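Side-chain contacts in autoinducer 2-binding protein LsrB (Clostridium saccharobutylicum DSM 13864, PDB 6DSP), which binds the quorum-sensing signal autoinducer 2 in its cyclic tetrahydroxytetrahydrofuran form, as a receptor of the bacterial solute-binding protein 2 family: residues A[128-131]-A[132-135]; A[137-140]-A[141-145]; A[171-174]-A[175-179]. One frame throughout, in Å; residues are numbered along the deposited sequence.

Contact 1. Residues A[128-131]-A[132-135]; sequences EQLG and QMLV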
ATOM      1  N   GLU A 128      -3.545 -10.955  -5.726  1.00 18.55           N
ATOM      2  CA  GLU A 128      -4.822 -11.663  -5.718  1.00 20.23           C
ATOM      3  C   GLU A 128      -5.524 -11.503  -4.372  1.00 19.26           C
ATOM      4  O   GLU A 128      -6.731 -11.219  -4.325  1.00 19.49           O
ATOM      5  CB  GLU A 128      -4.612 -13.144  -6.089  1.00 24.87           C
ATOM      6  CG  GLU A 128      -5.930 -13.870  -6.319  1.00 31.20           C
ATOM      7  CD  GLU A 128      -5.741 -15.294  -6.823  1.00 36.00           C
ATOM      8  OE1 GLU A 128      -4.635 -15.594  -7.347  1.00 39.19           O
ATOM      9  OE2 GLU A 128      -6.701 -16.112  -6.700  1.00 36.77           O
ATOM     10  N   GLN A 129      -4.780 -11.680  -3.267  1.00 18.26           N
ATOM     11  CA  GLN A 129      -5.366 -11.525  -1.933  1.00 18.24           C
ATOM     12  C   GLN A 129      -5.935 -10.125  -1.764  1.00 16.09           C
ATOM     13  O   GLN A 129      -7.049  -9.937  -1.255  1.00 16.65           O
ATOM     14  CB  GLN A 129      -4.286 -11.700  -0.841  1.00 21.41           C
ATOM     15  CG  GLN A 129      -3.871 -13.097  -0.470  1.00 24.36           C
ATOM     16  CD  GLN A 129      -2.845 -13.037   0.654  1.00 25.34           C
ATOM     17  OE1 GLN A 129      -1.865 -12.247   0.615  1.00 22.99           O
ATOM     18  NE2 GLN A 129      -3.065 -13.843   1.673  1.00 27.89           N
ATOM     19  N   LEU A 130      -5.145  -9.113  -2.129  1.00 15.17           N
ATOM     20  CA  LEU A 130      -5.529  -7.742  -1.823  1.00 14.89           C
ATOM     21  C   LEU A 130      -6.602  -7.247  -2.784  1.00 14.66           C
ATOM     22  O   LEU A 130      -7.558  -6.585  -2.356  1.00 14.64           O
ATOM     23  CB  LEU A 130      -4.288  -6.835  -1.820  1.00 14.42           C
ATOM     24  CG  LEU A 130      -3.352  -7.130  -0.643  1.00 15.12           C
ATOM     25  CD1 LEU A 130      -1.949  -6.612  -0.885  1.00 16.34           C
ATOM     26  CD2 LEU A 130      -3.933  -6.535   0.646  1.00 16.17           C
ATOM     27  N   GLY A 131      -6.502  -7.599  -4.078  1.00 14.22           N
ATOM     28  CA  GLY A 131      -7.578  -7.253  -4.990  1.00 15.07           C
ATOM     29  C   GLY A 131      -8.907  -7.871  -4.587  1.00 15.15           C
ATOM     30  O   GLY A 131      -9.941  -7.196  -4.591  1.00 15.92           O
ATOM     31  N   GLN A 132      -8.890  -9.155  -4.186  1.00 15.59           N
ATOM     32  CA  GLN A 132     -10.132  -9.813  -3.778  1.00 16.66           C
ATOM     33  C   GLN A 132     -10.645  -9.249  -2.453  1.00 15.72           C
ATOM     34  O   GLN A 132     -11.854  -9.099  -2.268  1.00 16.50           O
ATOM     35  CB  GLN A 132      -9.889 -11.313  -3.712  1.00 19.33           C
ATOM     36  CG  GLN A 132      -9.661 -11.849  -5.108  1.00 23.49           C
ATOM     37  CD  GLN A 132      -9.324 -13.304  -5.177  1.00 27.23           C
ATOM     38  OE1 GLN A 132      -8.749 -13.759  -6.180  1.00 28.77           O
ATOM     39  NE2 GLN A 132      -9.688 -14.058  -4.146  1.00 28.02           N
ATOM     40  N   MET A 133      -9.731  -8.907  -1.521  1.00 14.95           N
ATOM     41  CA  MET A 133     -10.151  -8.280  -0.274  1.00 15.00           C
ATOM     42  C   MET A 133     -10.904  -6.986  -0.548  1.00 14.25           C
ATOM     43  O   MET A 133     -11.954  -6.742   0.065  1.00 14.42           O
ATOM     44  CB  MET A 133      -8.917  -7.997   0.580  1.00 15.85           C
ATOM     45  CG  MET A 133      -9.226  -7.317   1.896  1.00 16.35           C
ATOM     46  SD  MET A 133      -7.629  -6.966   2.673  1.00 16.47           S
ATOM     47  CE  MET A 133      -8.180  -6.100   4.153  1.00 20.03           C
ATOM     48  N   LEU A 134     -10.395  -6.144  -1.464  1.00 13.87           N
ATOM     49  CA  LEU A 134     -11.081  -4.892  -1.797  1.00 13.65           C
ATOM     50  C   LEU A 134     -12.489  -5.152  -2.308  1.00 14.18           C
ATOM     51  O   LEU A 134     -13.463  -4.530  -1.841  1.00 14.75           O
ATOM     52  CB  LEU A 134     -10.261  -4.113  -2.826  1.00 13.39           C
ATOM     53  CG  LEU A 134      -8.992  -3.508  -2.213  1.00 13.49           C
ATOM     54  CD1 LEU A 134      -8.029  -3.271  -3.348  1.00 13.64           C
ATOM     55  CD2 LEU A 134      -9.270  -2.191  -1.491  1.00 14.01           C
ATOM     56  N   VAL A 135     -12.620  -6.079  -3.257  1.00 14.05           N
ATOM     57  CA  VAL A 135     -13.927  -6.376  -3.828  1.00 15.01           C
ATOM     58  C   VAL A 135     -14.862  -6.952  -2.773  1.00 15.42           C
ATOM     59  O   VAL A 135     -16.048  -6.591  -2.722  1.00 15.90           O
ATOM     60  CB  VAL A 135     -13.776  -7.315  -5.039  1.00 15.75           C
ATOM     61  CG1 VAL A 135     -15.150  -7.701  -5.552  1.00 16.11           C
ATOM     62  CG2 VAL A 135     -12.919  -6.645  -6.125  1.00 16.69           C
TER
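Met133 and Gln129 meet one turn apart on helix 127-144, where Met133 N donates to Gln129 O at 2.9 Å. Three more i to i+4 bonds run beside it, from Gln132 N to Glu128 O, from Leu134 N to Leu130 O and, the longest at 3.2 Å, from Val135 N to Gly131 O. Each amide of 132-135 is therefore satisfied by a carbonyl of 128-131. Gln129 spends its OE1 on the backbone N of Thr126, just before the helix. Glu128 and Gln132 run alongside one another, although the modelled orientation of the Gln132 amide is doubtful. On the neighbouring apolar flank, Leu130 brings CD2 to 4.2 Å from Met133 SD; the thioether chain is fully extended, with CG anti to the backbone N (chi1 179°), and its end leads off from the preceding turn. Leu134 lays CG over the carbonyl to which its own amide is bonded, 3.4 Å from Leu130 O, while Val135 rests CG2 on Gly131 O at the same separation. Beyond the helix, Leu130 and Leu134 both touch Phe250 of the ligand pocket, and Val135 meets Tyr178 and Ile179 of helix 166-182. This is the amphipathic helix of a periplasmic binding protein's α/β lobe, its apolar flank lying behind the sugar-like ligand's site.

Contact 2. Residues A[137-140]-A[141-145]; sequences MGYD and SLKER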
ATOM      1  N   MET A 137     -14.836  -6.479   0.530  1.00 15.29           N
ATOM      2  CA  MET A 137     -15.322  -5.428   1.421  1.00 14.93           C
ATOM      3  C   MET A 137     -16.420  -4.633   0.755  1.00 14.83           C
ATOM      4  O   MET A 137     -17.423  -4.305   1.394  1.00 15.30           O
ATOM      5  CB  MET A 137     -14.178  -4.486   1.786  1.00 15.10           C
ATOM      6  CG  MET A 137     -13.133  -5.122   2.705  1.00 15.30           C
ATOM      7  SD  MET A 137     -11.950  -3.948   3.404  1.00 15.30           S
ATOM      8  CE  MET A 137     -11.149  -3.360   1.938  1.00 14.77           C
ATOM      9  N   GLY A 138     -16.250  -4.323  -0.531  1.00 13.62           N
ATOM     10  CA  GLY A 138     -17.290  -3.609  -1.263  1.00 14.43           C
ATOM     11  C   GLY A 138     -18.578  -4.402  -1.328  1.00 14.81           C
ATOM     12  O   GLY A 138     -19.659  -3.859  -1.088  1.00 14.50           O
ATOM     13  N   TYR A 139     -18.472  -5.694  -1.668  1.00 15.25           N
ATOM     14  CA  TYR A 139     -19.641  -6.569  -1.708  1.00 16.57           C
ATOM     15  C   TYR A 139     -20.386  -6.540  -0.371  1.00 16.49           C
ATOM     16  O   TYR A 139     -21.613  -6.361  -0.312  1.00 16.86           O
ATOM     17  CB  TYR A 139     -19.159  -7.989  -2.028  1.00 18.31           C
ATOM     18  CG  TYR A 139     -20.284  -9.014  -2.089  1.00 20.57           C
ATOM     19  CD1 TYR A 139     -20.814  -9.568  -0.925  1.00 21.56           C
ATOM     20  CD2 TYR A 139     -20.815  -9.426  -3.303  1.00 21.87           C
ATOM     21  CE1 TYR A 139     -21.849 -10.498  -0.952  1.00 22.96           C
ATOM     22  CE2 TYR A 139     -21.850 -10.361  -3.355  1.00 23.19           C
ATOM     23  CZ  TYR A 139     -22.364 -10.893  -2.178  1.00 23.99           C
ATOM     24  OH  TYR A 139     -23.391 -11.821  -2.221  1.00 25.78           O
ATOM     25  N   ASP A 140     -19.648  -6.724   0.733  1.00 16.50           N
ATOM     26  CA  ASP A 140     -20.304  -6.779   2.034  1.00 17.54           C
ATOM     27  C   ASP A 140     -21.013  -5.469   2.371  1.00 17.13           C
ATOM     28  O   ASP A 140     -22.150  -5.468   2.874  1.00 18.13           O
ATOM     29  CB  ASP A 140     -19.291  -7.138   3.105  1.00 19.63           C
ATOM     30  CG  ASP A 140     -18.827  -8.587   2.984  1.00 22.32           C
ATOM     31  OD1 ASP A 140     -19.535  -9.398   2.357  1.00 24.58           O
ATOM     32  OD2 ASP A 140     -17.784  -8.938   3.542  1.00 23.14           O
ATOM     33  N   SER A 141     -20.373  -4.345   2.085  1.00 16.51           N
ATOM     34  CA  SER A 141     -21.000  -3.057   2.387  1.00 16.28           C
ATOM     35  C   SER A 141     -22.198  -2.804   1.485  1.00 16.40           C
ATOM     36  O   SER A 141     -23.192  -2.209   1.923  1.00 16.13           O
ATOM     37  CB  SER A 141     -19.977  -1.923   2.286  1.00 16.52           C
ATOM     38  OG  SER A 141     -19.032  -2.043   3.332  1.00 16.77           O
ATOM     39  N   LEU A 142     -22.128  -3.223   0.217  1.00 16.10           N
ATOM     40  CA  LEU A 142     -23.269  -3.085  -0.690  1.00 16.16           C
ATOM     41  C   LEU A 142     -24.468  -3.863  -0.176  1.00 16.93           C
ATOM     42  O   LEU A 142     -25.592  -3.344  -0.139  1.00 17.15           O
ATOM     43  CB  LEU A 142     -22.870  -3.580  -2.086  1.00 15.72           C
ATOM     44  CG  LEU A 142     -21.991  -2.619  -2.904  1.00 15.53           C
ATOM     45  CD1 LEU A 142     -21.323  -3.382  -4.042  1.00 15.80           C
ATOM     46  CD2 LEU A 142     -22.782  -1.420  -3.422  1.00 16.20           C
ATOM     47  N   LYS A 143     -24.236  -5.109   0.256  1.00 18.27           N
ATOM     48  CA  LYS A 143     -25.339  -5.894   0.792  1.00 20.55           C
ATOM     49  C   LYS A 143     -25.938  -5.234   2.039  1.00 20.86           C
ATOM     50  O   LYS A 143     -27.160  -5.205   2.203  1.00 21.73           O
ATOM     51  CB  LYS A 143     -24.863  -7.318   1.068  1.00 23.91           C
ATOM     52  CG  LYS A 143     -25.964  -8.274   1.485  1.00 28.27           C
ATOM     53  CD  LYS A 143     -25.440  -9.708   1.432  1.00 32.48           C
ATOM     54  CE  LYS A 143     -26.536 -10.696   1.772  1.00 35.71           C
ATOM     55  NZ  LYS A 143     -27.749 -10.408   0.945  1.00 37.66           N
ATOM     56  N   GLU A 144     -25.095  -4.608   2.875  1.00 20.92           N
ATOM     57  CA  GLU A 144     -25.576  -4.000   4.110  1.00 21.76           C
ATOM     58  C   GLU A 144     -26.373  -2.732   3.879  1.00 21.93           C
ATOM     59  O   GLU A 144     -27.159  -2.353   4.762  1.00 23.36           O
ATOM     60  CB  GLU A 144     -24.409  -3.744   5.055  1.00 23.16           C
ATOM     61  CG  GLU A 144     -23.876  -5.058   5.596  1.00 25.96           C
ATOM     62  CD  GLU A 144     -22.476  -4.972   6.139  1.00 29.16           C
ATOM     63  OE1 GLU A 144     -21.867  -3.889   6.085  1.00 29.62           O
ATOM     64  OE2 GLU A 144     -21.973  -6.020   6.609  1.00 31.26           O
ATOM     65  N   ARG A 145     -26.236  -2.085   2.722  1.00 21.13           N
ATOM     66  CA  ARG A 145     -27.087  -0.943   2.406  1.00 20.30           C
ATOM     67  C   ARG A 145     -28.287  -1.330   1.553  1.00 20.58           C
ATOM     68  O   ARG A 145     -28.968  -0.459   1.021  1.00 21.68           O
ATOM     69  CB  ARG A 145     -26.314   0.243   1.826  1.00 19.51           C
ATOM     70  CG  ARG A 145     -25.774   0.062   0.414  1.00 17.90           C
ATOM     71  CD  ARG A 145     -25.292   1.404  -0.146  1.00 17.18           C
ATOM     72  NE  ARG A 145     -24.703   1.365  -1.493  1.00 17.26           N
ATOM     73  CZ  ARG A 145     -25.380   1.576  -2.622  1.00 16.99           C
ATOM     74  NH1 ARG A 145     -26.688   1.793  -2.597  1.00 17.59           N
ATOM     75  NH2 ARG A 145     -24.751   1.561  -3.796  1.00 17.29           N
TER
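Leu142 N donates to Gly138 O at 2.9 Å, the shortest of four regular backbone bonds at this end of helix 127-144, with an N-H...O angle of 160°. The leucine side chain lies against the same oxygen: its CG is 3.2 Å from Gly138 O, and its CD1 branch follows at 3.4 Å from Gly138 O. The carbonyl is thus bonded by the amide and flanked by the apolar branch of a single residue. Next along the helix, Tyr139 O receives Lys143 N at 3.0 Å.

Met137, Ser141 and Leu142 pack against strand 246-249, at one edge of the parallel sheet in an α/β lobe of the periplasmic binding protein fold, and they do so at the end of the helix remote from the ligand.

On another flank, Tyr139 and Lys143 follow one another. The lysine brings CD to 4.4 Å from Tyr139 CE1, approaching the ring obliquely, before its exposed chain bends at the last torsion (chi4 50°). Asp140 OD1 lies in the plane of the Tyr139 ring, at its edge, and receives NE2 of Gln136 from the preceding turn.

Asp140 O accepts Glu144 N at 3.1 Å, and the glutamate side chain folds back over this carbonyl. With its first bond turned beside its own backbone N (chi1 -71°), Glu144 sets CG 3.2 Å from Asp140 O and then runs extended to the carboxylate. There OE1 forms a salt bridge with Arg267, whose NH1 also hydrogen-bonds Ser141 OG and so ties together two residues almost one turn apart. The arginine probably offsets the like charge of Asp140, whose OD1 is 6.0 Å from Glu144 OE2.

Contact 3. Residues A[171-174]-A[175-179]; sequences WQVE and GEKYI. With PAV ((2R,4S)-2-methyl-2,3,3,4-tetrahydroxytetrahydrofuran), chain C.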
ATOM      1  N   TRP A 171      -3.138  -4.585  -7.705  1.00 13.21           N
ATOM      2  CA  TRP A 171      -4.416  -4.908  -7.087  1.00 13.47           C
ATOM      3  C   TRP A 171      -5.579  -4.623  -8.024  1.00 14.33           C
ATOM      4  O   TRP A 171      -6.543  -5.384  -8.045  1.00 14.68           O
ATOM      5  CB  TRP A 171      -4.591  -4.149  -5.774  1.00 13.21           C
ATOM      6  CG  TRP A 171      -3.430  -4.265  -4.837  1.00 12.32           C
ATOM      7  CD1 TRP A 171      -2.487  -5.233  -4.783  1.00 13.18           C
ATOM      8  CD2 TRP A 171      -3.053  -3.280  -3.866  1.00 12.39           C
ATOM      9  NE1 TRP A 171      -1.541  -4.928  -3.829  1.00 12.84           N
ATOM     10  CE2 TRP A 171      -1.870  -3.726  -3.259  1.00 12.65           C
ATOM     11  CE3 TRP A 171      -3.608  -2.059  -3.449  1.00 12.64           C
ATOM     12  CZ2 TRP A 171      -1.239  -2.997  -2.247  1.00 12.96           C
ATOM     13  CZ3 TRP A 171      -2.962  -1.331  -2.466  1.00 13.12           C
ATOM     14  CH2 TRP A 171      -1.783  -1.803  -1.880  1.00 13.34           C
ATOM     15  N   GLN A 172      -5.538  -3.505  -8.752  1.00 13.87           N
ATOM     16  CA  GLN A 172      -6.588  -3.183  -9.706  1.00 13.71           C
ATOM     17  C   GLN A 172      -6.686  -4.266 -10.763  1.00 14.19           C
ATOM     18  O   GLN A 172      -7.780  -4.733 -11.072  1.00 15.17           O
ATOM     19  CB  GLN A 172      -6.325  -1.807 -10.319  1.00 14.41           C
ATOM     20  CG  GLN A 172      -7.465  -1.244 -11.115  1.00 15.50           C
ATOM     21  CD  GLN A 172      -7.501  -1.622 -12.570  1.00 16.66           C
ATOM     22  OE1 GLN A 172      -6.788  -2.477 -13.022  1.00 18.11           O
ATOM     23  NE2 GLN A 172      -8.390  -0.976 -13.297  1.00 16.90           N
ATOM     24  N   VAL A 173      -5.551  -4.738 -11.253  1.00 14.49           N
ATOM     25  CA  VAL A 173      -5.587  -5.766 -12.295  1.00 15.46           C
ATOM     26  C   VAL A 173      -6.245  -7.031 -11.770  1.00 15.98           C
ATOM     27  O   VAL A 173      -7.099  -7.631 -12.438  1.00 16.83           O
ATOM     28  CB  VAL A 173      -4.171  -6.029 -12.834  1.00 16.85           C
ATOM     29  CG1 VAL A 173      -4.159  -7.275 -13.673  1.00 17.49           C
ATOM     30  CG2 VAL A 173      -3.693  -4.827 -13.636  1.00 17.25           C
ATOM     31  N   GLU A 174      -5.859  -7.462 -10.571  1.00 16.20           N
ATOM     32  CA  GLU A 174      -6.433  -8.683 -10.015  1.00 17.73           C
ATOM     33  C   GLU A 174      -7.876  -8.480  -9.585  1.00 17.18           C
ATOM     34  O   GLU A 174      -8.702  -9.393  -9.761  1.00 18.11           O
ATOM     35  CB  GLU A 174      -5.591  -9.163  -8.841  1.00 20.21           C
ATOM     36  CG  GLU A 174      -4.224  -9.717  -9.277  1.00 23.50           C
ATOM     37  CD  GLU A 174      -4.374 -10.817 -10.312  1.00 28.47           C
ATOM     38  OE1 GLU A 174      -5.225 -11.696 -10.102  1.00 29.91           O
ATOM     39  OE2 GLU A 174      -3.683 -10.757 -11.353  1.00 30.88           O
ATOM     40  N   GLY A 175      -8.210  -7.311  -9.038  1.00 16.09           N
ATOM     41  CA  GLY A 175      -9.586  -7.047  -8.652  1.00 15.81           C
ATOM     42  C   GLY A 175     -10.513  -7.005  -9.850  1.00 15.82           C
ATOM     43  O   GLY A 175     -11.630  -7.521  -9.796  1.00 16.76           O
ATOM     44  N   GLU A 176     -10.051  -6.419 -10.955  1.00 15.99           N
ATOM     45  CA  GLU A 176     -10.854  -6.397 -12.172  1.00 16.63           C
ATOM     46  C   GLU A 176     -11.073  -7.801 -12.717  1.00 17.65           C
ATOM     47  O   GLU A 176     -12.172  -8.120 -13.174  1.00 18.36           O
ATOM     48  CB  GLU A 176     -10.215  -5.513 -13.244  1.00 16.67           C
ATOM     49  CG  GLU A 176     -10.380  -4.021 -13.020  1.00 17.23           C
ATOM     50  CD  GLU A 176     -11.832  -3.584 -13.218  1.00 18.67           C
ATOM     51  OE1 GLU A 176     -12.542  -3.523 -12.231  1.00 18.94           O
ATOM     52  OE2 GLU A 176     -12.299  -3.367 -14.364  1.00 21.15           O
ATOM     53  N   LYS A 177     -10.033  -8.642 -12.725  1.00 18.10           N
ATOM     54  CA  LYS A 177     -10.218 -10.022 -13.177  1.00 19.35           C
ATOM     55  C   LYS A 177     -11.243 -10.738 -12.307  1.00 19.21           C
ATOM     56  O   LYS A 177     -12.099 -11.485 -12.813  1.00 19.89           O
ATOM     57  CB  LYS A 177      -8.876 -10.755 -13.126  1.00 22.66           C
ATOM     58  CG  LYS A 177      -7.870 -10.366 -14.177  1.00 27.16           C
ATOM     59  CD  LYS A 177      -6.602 -11.185 -13.934  1.00 31.40           C
ATOM     60  CE  LYS A 177      -5.460 -10.773 -14.821  1.00 34.54           C
ATOM     61  NZ  LYS A 177      -4.175 -11.371 -14.310  1.00 36.16           N
ATOM     62  N   TYR A 178     -11.178 -10.519 -11.000  1.00 18.61           N
ATOM     63  CA  TYR A 178     -12.092 -11.158 -10.065  1.00 18.82           C
ATOM     64  C   TYR A 178     -13.517 -10.682 -10.295  1.00 19.00           C
ATOM     65  O   TYR A 178     -14.450 -11.497 -10.353  1.00 19.76           O
ATOM     66  CB  TYR A 178     -11.620 -10.860  -8.648  1.00 19.22           C
ATOM     67  CG  TYR A 178     -12.430 -11.460  -7.515  1.00 20.54           C
ATOM     68  CD1 TYR A 178     -12.422 -12.835  -7.261  1.00 21.59           C
ATOM     69  CD2 TYR A 178     -13.172 -10.643  -6.673  1.00 21.44           C
ATOM     70  CE1 TYR A 178     -13.130 -13.362  -6.216  1.00 22.64           C
ATOM     71  CE2 TYR A 178     -13.879 -11.165  -5.633  1.00 22.20           C
ATOM     72  CZ  TYR A 178     -13.859 -12.526  -5.400  1.00 23.50           C
ATOM     73  OH  TYR A 178     -14.538 -13.052  -4.342  1.00 25.83           O
ATOM     74  N   ILE A 179     -13.709  -9.370 -10.438  1.00 18.00           N
ATOM     75  CA  ILE A 179     -15.049  -8.840 -10.713  1.00 17.99           C
ATOM     76  C   ILE A 179     -15.602  -9.419 -12.004  1.00 19.15           C
ATOM     77  O   ILE A 179     -16.763  -9.842 -12.070  1.00 19.73           O
ATOM     78  CB  ILE A 179     -15.026  -7.299 -10.766  1.00 17.04           C
ATOM     79  CG1 ILE A 179     -14.779  -6.730  -9.363  1.00 16.27           C
ATOM     80  CG2 ILE A 179     -16.335  -6.754 -11.361  1.00 17.79           C
ATOM     81  CD1 ILE A 179     -14.475  -5.239  -9.352  1.00 16.12           C
TER
HETATM   82  O2  PAV C 401      -3.018   1.532  -0.277  1.00 16.29           O
HETATM   83  C2  PAV C 401      -1.839   2.067   0.359  1.00 12.17           C
HETATM   84  C1  PAV C 401      -1.945   2.072   1.900  1.00 16.09           C
HETATM   85  O5  PAV C 401      -1.888   3.560   0.013  1.00 11.84           O
HETATM   86  C5  PAV C 401      -0.610   4.024   0.078  1.00 12.63           C
HETATM   87  C4  PAV C 401       0.323   2.809   0.232  1.00 13.53           C
HETATM   88  O4  PAV C 401       1.445   2.928  -0.637  1.00 12.39           O
HETATM   89  C3  PAV C 401      -0.622   1.650  -0.100  1.00 12.52           C
HETATM   90  O3  PAV C 401      -0.222   0.484   0.567  1.00 13.45           O
HETATM   91  O13 PAV C 401      -0.676   1.451  -1.495  1.00 12.53           O
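Trp171 reaches the bound tetrahydroxytetrahydrofuran with the six-membered end of its indole: CH2 lies 3.5 Å from PAV O13, and PAV O2 sits in the ring plane at the edge, 3.6 Å from CZ3. It projects from helix 166-182, the helix of a β-α-β unit between strands 155-160 and 187-195 in an α/β lobe of the periplasmic binding protein fold. Phe250 meets the indole edge-to-face, and Leu130, Gln124, Asn223 and Trp271 also touch it; these neighbours limit the freedom of the ring. Polar recognition of the ligand falls to other residues, among them Asp167 and Gln168 just ahead in the same helix.

Behind the tryptophan, Gly175 N donates to Trp171 O in a short bond of 2.7 Å. One step on, Gln172 and Glu176 cross at a slant on the side facing the sheet, with NE2 of Gln172 at 3.6 Å from CG of Glu176. Their polar ends turn to the strands: Gln172 NE2 bonds Asn193, while Glu176 gives OE1 to both Tyr156 OH and Trp158 NE1, and OE2 to Asn188. A carboxylate with this many donors is firmly fixed in rotation.

Farther out, Val173 and Lys177 lie alongside one another, CG1 of the valine 3.9 Å from CE of the lysine. The lysine chain is extended, whereas Glu174 bends at chi2 (-55°), which carries its carboxylate across to the ammonium. Lys177 NZ closes the salt bridge on the syn side of Glu174 OE2, at 3.1 Å and 24° out of the carboxylate plane.

Overall arrangement
Contacts 1 and 2 follow each other on helix 127-144, while contact 3 lies on helix 166-182; all three share the i to i+4 backbone pattern and differ in what their side chains do. Each is partly buried, contact 1 being nearest the centre of the chain and contact 2 farthest from it. Contacts 1 and 3 pack together, their centres about 8 Å apart, whereas contact 2 continues contact 1 along the chain but does not touch contact 3. Contact 3 alone reaches the ligand directly and also carries an ion pair at the surface, with Glu174 partly covered. Contact 1 is chiefly apolar on its buried flank; contact 2 adds charged side chains joined to Arg267 while its inner side meets strand 246-249.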